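Peroxiredoxin PRX1, mitochondrial (Saccharomyces cerevisiae, PDB 5YKJ) probably reduces hydrogen peroxide and organic hydroperoxides in mitochondria through a single reactive cysteine, with glutathione and thioredoxin systems resolving the oxidised thiol. Local coordinates at residues Y23-D28 with K64-S69; D109-E114 with G122-V127. One frame throughout, in Å; residues are numbered along the deposited sequence.

Contact 1: residues Y23-D28 with K64-S69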
loop_
_atom_site.group_PDB
_atom_site.type_symbol
_atom_site.label_atom_id
_atom_site.label_comp_id
_atom_site.label_asym_id
_atom_site.label_seq_id
_atom_site.Cartn_x
_atom_site.Cartn_y
_atom_site.Cartn_z
ATOM N N TYR A 23 1.180 -8.532 11.559
ATOM C CA TYR A 23 0.840 -7.468 12.480
ATOM C C TYR A 23 2.074 -7.001 13.282
ATOM O O TYR A 23 2.269 -5.854 13.478
ATOM C CB TYR A 23 -0.303 -7.879 13.434
ATOM C CG TYR A 23 -1.706 -7.846 12.871
ATOM C CD1 TYR A 23 -1.927 -7.787 11.530
ATOM C CD2 TYR A 23 -2.777 -7.878 13.699
ATOM C CE1 TYR A 23 -3.192 -7.783 11.029
ATOM C CE2 TYR A 23 -4.040 -7.876 13.228
ATOM C CZ TYR A 23 -4.249 -7.802 11.876
ATOM O OH TYR A 23 -5.507 -7.772 11.416
ATOM N N ASP A 24 2.865 -7.966 13.714
ATOM C CA ASP A 24 4.080 -7.684 14.444
ATOM C C ASP A 24 5.050 -6.916 13.579
ATOM O O ASP A 24 5.692 -6.017 14.055
ATOM C CB ASP A 24 4.735 -8.981 14.899
ATOM C CG ASP A 24 4.051 -9.615 16.074
ATOM O OD1 ASP A 24 3.213 -9.001 16.664
ATOM O OD2 ASP A 24 4.354 -10.743 16.364
ATOM N N TYR A 25 5.149 -7.279 12.315
ATOM C CA TYR A 25 6.046 -6.564 11.452
ATOM C C TYR A 25 5.622 -5.105 11.319
ATOM O O TYR A 25 6.413 -4.222 11.357
ATOM C CB TYR A 25 6.130 -7.212 10.023
ATOM C CG TYR A 25 6.792 -6.313 8.974
ATOM C CD1 TYR A 25 8.136 -6.145 8.956
ATOM C CD2 TYR A 25 6.060 -5.670 8.012
ATOM C CE1 TYR A 25 8.747 -5.337 8.050
ATOM C CE2 TYR A 25 6.655 -4.867 7.084
ATOM C CZ TYR A 25 8.003 -4.689 7.097
ATOM O OH TYR A 25 8.609 -3.875 6.182
ATOM N N LEU A 26 4.340 -4.901 11.104
ATOM C CA LEU A 26 3.808 -3.581 10.931
ATOM C C LEU A 26 3.892 -2.726 12.185
ATOM O O LEU A 26 4.124 -1.604 12.119
ATOM C CB LEU A 26 2.352 -3.634 10.482
ATOM C CG LEU A 26 2.040 -4.086 9.070
ATOM C CD1 LEU A 26 0.544 -4.139 8.879
ATOM C CD2 LEU A 26 2.721 -3.202 8.047
ATOM N N GLY A 27 3.645 -3.342 13.309
ATOM C CA GLY A 27 3.646 -2.609 14.543
ATOM C C GLY A 27 2.591 -1.548 14.521
ATOM O O GLY A 27 1.496 -1.797 14.154
ATOM N N ASP A 28 2.965 -0.347 14.918
ATOM C CA ASP A 28 2.078 0.779 14.896
ATOM C C ASP A 28 2.293 1.675 13.661
ATOM O O ASP A 28 1.907 2.776 13.665
ATOM C CB ASP A 28 2.215 1.644 16.147
ATOM C CG ASP A 28 1.828 0.934 17.389
ATOM O OD1 ASP A 28 0.903 0.135 17.381
ATOM O OD2 ASP A 28 2.493 1.176 18.393
ATOM N N LYS A 64 5.641 1.166 6.507
ATOM C CA LYS A 64 6.459 0.018 6.248
ATOM C C LYS A 64 5.949 -0.672 4.976
ATOM O O LYS A 64 4.795 -0.849 4.802
ATOM C CB LYS A 64 6.368 -0.973 7.373
ATOM C CG LYS A 64 7.049 -0.502 8.623
ATOM C CD LYS A 64 7.212 -1.554 9.682
ATOM C CE LYS A 64 7.843 -0.897 10.874
ATOM N NZ LYS A 64 7.186 -1.171 12.145
ATOM N N LEU A 65 6.888 -1.022 4.116
ATOM C CA LEU A 65 6.626 -1.691 2.879
ATOM C C LEU A 65 6.788 -3.187 3.061
ATOM O O LEU A 65 7.509 -3.648 3.866
ATOM C CB LEU A 65 7.576 -1.192 1.776
ATOM C CG LEU A 65 7.537 0.280 1.456
ATOM C CD1 LEU A 65 8.738 0.716 0.664
ATOM C CD2 LEU A 65 6.324 0.554 0.622
ATOM N N ILE A 66 6.014 -3.912 2.286
ATOM C CA ILE A 66 6.098 -5.359 2.243
ATOM C C ILE A 66 5.571 -5.882 0.902
ATOM O O ILE A 66 4.537 -5.559 0.495
ATOM C CB ILE A 66 5.451 -6.041 3.445
ATOM C CG1 ILE A 66 5.724 -7.510 3.411
ATOM C CG2 ILE A 66 3.976 -5.735 3.515
ATOM C CD1 ILE A 66 5.618 -8.148 4.771
ATOM N N GLY A 67 6.386 -6.678 0.290
ATOM C CA GLY A 67 6.073 -7.200 -0.969
ATOM C C GLY A 67 5.543 -8.678 -0.952
ATOM O O GLY A 67 5.840 -9.356 -0.010
ATOM N N LEU A 68 4.658 -9.202 -1.827
ATOM C CA LEU A 68 4.254 -10.538 -1.858
ATOM C C LEU A 68 4.440 -10.916 -3.301
ATOM O O LEU A 68 4.084 -10.279 -4.183
ATOM C CB LEU A 68 2.766 -10.639 -1.471
ATOM C CG LEU A 68 2.098 -11.998 -1.535
ATOM C CD1 LEU A 68 0.817 -11.963 -0.756
ATOM C CD2 LEU A 68 1.750 -12.334 -2.970
ATOM N N SER A 69 4.984 -12.121 -3.462
ATOM C CA SER A 69 5.179 -12.736 -4.753
ATOM C C SER A 69 5.004 -14.259 -4.591
ATOM O O SER A 69 5.458 -14.786 -3.634
ATOM C CB SER A 69 6.517 -12.417 -5.357
ATOM O OG SER A 69 6.594 -12.995 -6.590
HETATM O O HOH W 1 7.446 -3.572 14.311
HETATM O O HOH W 2 5.910 0.454 14.868
#
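K64 NZ is gripped by the carbonyl oxygens that close a short helix: it donates to L26 O at 3.1 Å and to Y25 O at 3.2 Å. The two bonds differ in approach. At Y25 O the donor lies only 16° from the carbonyl plane, whereas over L26 O it stands 70° out of that residue's own carbonyl plane and is not on a lone pair. The last carbonyls of a helix, with no further turn to bond to, would probably attract a positive charge, which suits a lysine here; its chain stays extended until a bend at chi4. Water 1, which also donates to D24 O, and water 2, which accepts from D28 N, add weak bonds to the ammonium group. G27, the first residue to leave helical angles, has positive phi, which a residue without a side chain adopts easily.

Helix 22-26 thus packs against strand 63-69 of the central sheet of the thioredoxin-like fold, in which that strand runs parallel to strand 30-36. On its way to the helix end, K64 passes over one face of the Y25 ring with CD 4.3 Å from the ring centroid, a CH-pi contact offset toward the rim. Y25 answers with its hydroxyl, which donates to L65 O at 2.6 Å, the acceptor lying at the ring edge near its plane. Tyrosine fits because one side chain supplies both an apolar ring and a donor for the strand backbone. Y25 CE2 lies 4.0 Å from I66 CB, because chi1 (166°) swings the ring away from its own backbone N; I20 touches both side chains.

Contact 2: residues D109-E114 with G122-V127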
loop_
_atom_site.group_PDB
_atom_site.type_symbol
_atom_site.label_atom_id
_atom_site.label_comp_id
_atom_site.label_asym_id
_atom_site.label_seq_id
_atom_site.Cartn_x
_atom_site.Cartn_y
_atom_site.Cartn_z
ATOM N N ASP A 109 -7.758 -12.497 -0.988
ATOM C CA ASP A 109 -8.775 -12.572 -2.023
ATOM C C ASP A 109 -8.333 -12.343 -3.471
ATOM O O ASP A 109 -9.136 -12.067 -4.299
ATOM C CB ASP A 109 -9.950 -11.647 -1.687
ATOM C CG ASP A 109 -10.815 -12.161 -0.536
ATOM O OD1 ASP A 109 -10.904 -13.319 -0.303
ATOM O OD2 ASP A 109 -11.432 -11.359 0.122
ATOM N N MET A 110 -7.052 -12.487 -3.710
ATOM C CA MET A 110 -6.537 -12.315 -5.042
ATOM C C MET A 110 -6.640 -13.542 -5.943
ATOM O O MET A 110 -6.528 -13.413 -7.123
ATOM C CB MET A 110 -5.130 -11.798 -5.017
ATOM C CG MET A 110 -5.109 -10.437 -4.439
ATOM S SD MET A 110 -3.404 -9.736 -4.375
ATOM C CE MET A 110 -2.648 -10.591 -2.963
ATOM N N VAL A 111 -6.864 -14.710 -5.351
ATOM C CA VAL A 111 -7.052 -15.952 -6.075
ATOM C C VAL A 111 -8.176 -16.728 -5.361
ATOM O O VAL A 111 -8.430 -16.482 -4.247
ATOM C CB VAL A 111 -5.815 -16.826 -6.194
ATOM C CG1 VAL A 111 -4.781 -16.163 -7.058
ATOM C CG2 VAL A 111 -5.235 -17.169 -4.835
ATOM N N ASP A 112 -8.805 -17.650 -6.054
ATOM C CA ASP A 112 -9.877 -18.456 -5.518
ATOM C C ASP A 112 -9.490 -19.827 -5.019
ATOM O O ASP A 112 -10.330 -20.577 -4.619
ATOM C CB ASP A 112 -11.004 -18.570 -6.516
ATOM C CG ASP A 112 -11.647 -17.247 -6.807
ATOM O OD1 ASP A 112 -12.100 -16.580 -5.894
ATOM O OD2 ASP A 112 -11.638 -16.890 -7.921
ATOM N N ALA A 113 -8.222 -20.125 -5.042
ATOM C CA ALA A 113 -7.730 -21.378 -4.506
ATOM C C ALA A 113 -6.316 -21.227 -3.971
ATOM O O ALA A 113 -5.588 -20.481 -4.460
ATOM C CB ALA A 113 -7.729 -22.444 -5.581
ATOM N N GLU A 114 -5.968 -22.033 -2.992
ATOM C CA GLU A 114 -4.629 -22.057 -2.457
ATOM C C GLU A 114 -4.098 -23.480 -2.566
ATOM O O GLU A 114 -4.836 -24.378 -2.837
ATOM C CB GLU A 114 -4.592 -21.615 -1.009
ATOM C CG GLU A 114 -5.487 -22.460 -0.146
ATOM C CD GLU A 114 -5.478 -22.111 1.307
ATOM O OE1 GLU A 114 -6.358 -22.618 1.954
ATOM O OE2 GLU A 114 -4.641 -21.406 1.759
ATOM N N GLY A 122 -1.494 -18.696 -16.024
ATOM C CA GLY A 122 -2.397 -17.567 -16.041
ATOM C C GLY A 122 -3.324 -17.368 -14.864
ATOM O O GLY A 122 -3.956 -16.359 -14.762
ATOM N N SER A 123 -3.348 -18.331 -13.962
ATOM C CA SER A 123 -4.192 -18.242 -12.790
ATOM C C SER A 123 -3.693 -17.197 -11.775
ATOM O O SER A 123 -4.366 -16.867 -10.865
ATOM C CB SER A 123 -4.365 -19.611 -12.094
ATOM O OG SER A 123 -3.133 -20.163 -11.759
ATOM N N LEU A 124 -2.492 -16.696 -11.967
ATOM C CA LEU A 124 -1.907 -15.729 -11.025
ATOM C C LEU A 124 -1.896 -14.263 -11.435
ATOM O O LEU A 124 -1.406 -13.442 -10.752
ATOM C CB LEU A 124 -0.480 -16.139 -10.651
ATOM C CG LEU A 124 -0.413 -17.461 -9.900
ATOM C CD1 LEU A 124 1.000 -18.000 -9.807
ATOM C CD2 LEU A 124 -0.985 -17.248 -8.501
ATOM N N LYS A 125 -2.508 -13.999 -12.562
ATOM C CA LYS A 125 -2.519 -12.665 -13.108
ATOM C C LYS A 125 -3.199 -11.677 -12.200
ATOM O O LYS A 125 -2.954 -10.535 -12.318
ATOM C CB LYS A 125 -3.219 -12.640 -14.468
ATOM C CG LYS A 125 -2.428 -13.337 -15.539
ATOM C CD LYS A 125 -3.144 -13.374 -16.870
ATOM C CE LYS A 125 -4.425 -14.182 -16.832
ATOM N NZ LYS A 125 -4.801 -14.950 -18.078
ATOM N N THR A 126 -4.057 -12.172 -11.344
ATOM C CA THR A 126 -4.785 -11.308 -10.418
ATOM C C THR A 126 -4.039 -10.982 -9.123
ATOM O O THR A 126 -4.509 -10.234 -8.336
ATOM C CB THR A 126 -6.177 -11.889 -10.090
ATOM O OG1 THR A 126 -6.028 -13.232 -9.708
ATOM C CG2 THR A 126 -7.055 -11.881 -11.284
ATOM N N VAL A 127 -2.864 -11.563 -8.965
ATOM C CA VAL A 127 -2.072 -11.319 -7.746
ATOM C C VAL A 127 -1.277 -10.046 -7.954
ATOM O O VAL A 127 -0.132 -10.039 -8.145
ATOM C CB VAL A 127 -1.185 -12.497 -7.427
ATOM C CG1 VAL A 127 -0.453 -12.241 -6.120
ATOM C CG2 VAL A 127 -2.054 -13.724 -7.268
#
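T126 OG1 donates a 2.6 Å hydrogen bond to M110 O, joining two parts of the long loop between helix 103-107 and strand 129-133 of the thioredoxin-like domain. The bond is nearly straight on the acceptor side, with a C=O...donor angle of 174°. The threonine hydroxyl sits between its own backbone N and carbonyl carbon (chi1 50°), a rotation that turns it to this carbonyl. Beside the bond, V111 CG1 meets V127 CG2 at 3.7 Å and L124 CD2 at 4.2 Å; branched, compact valines suit such close apolar contact between the buried side chains of two otherwise more exposed loop segments. The M110 side chain crosses that of V127 at about a right angle, with SD 4.0 Å from V127 CA, and its bend at chi3 (-76°) brings CE to 4.2 Å from V127 CG1. An alanine in place of M110 would keep the backbone acceptor but would probably open a gap beside V127, whose CA and CG1 would lose the sulfur and methyl packed on them.

Farther out, a Schellman motif ending the preceding helix sets the course of 109-114, with D109 at positive phi as its C-prime residue. Two type I turns, G122-K125 and L124-V127, fold the other segment. F106 touches V111, and S35 touches both M110 and V127. S123 OG is held by D121 and R102, while inside the second turn V127 N donates to L124 O at 3.0 Å.

Contact 1 and contact 2 have centres about 21 Å apart, yet they meet where L68 CD2 packs against V127 CG1 at 3.8 Å. Strand 63-69 makes the connection: its beginning carries the helix contact of 23-28, and its later part reaches the loop of contact 2. Strand 30-36, which touches both contacts, adds a second connection and leads into the loop that runs on toward C44, found here as S-hydroxycysteine and probably the peroxidatic cysteine. Each contact also borders this loop: S69, at the end of the contact 1 strand, bonds D39 through its hydroxyl, and L124 of contact 2 touches P37. C44 itself belongs to neither contact.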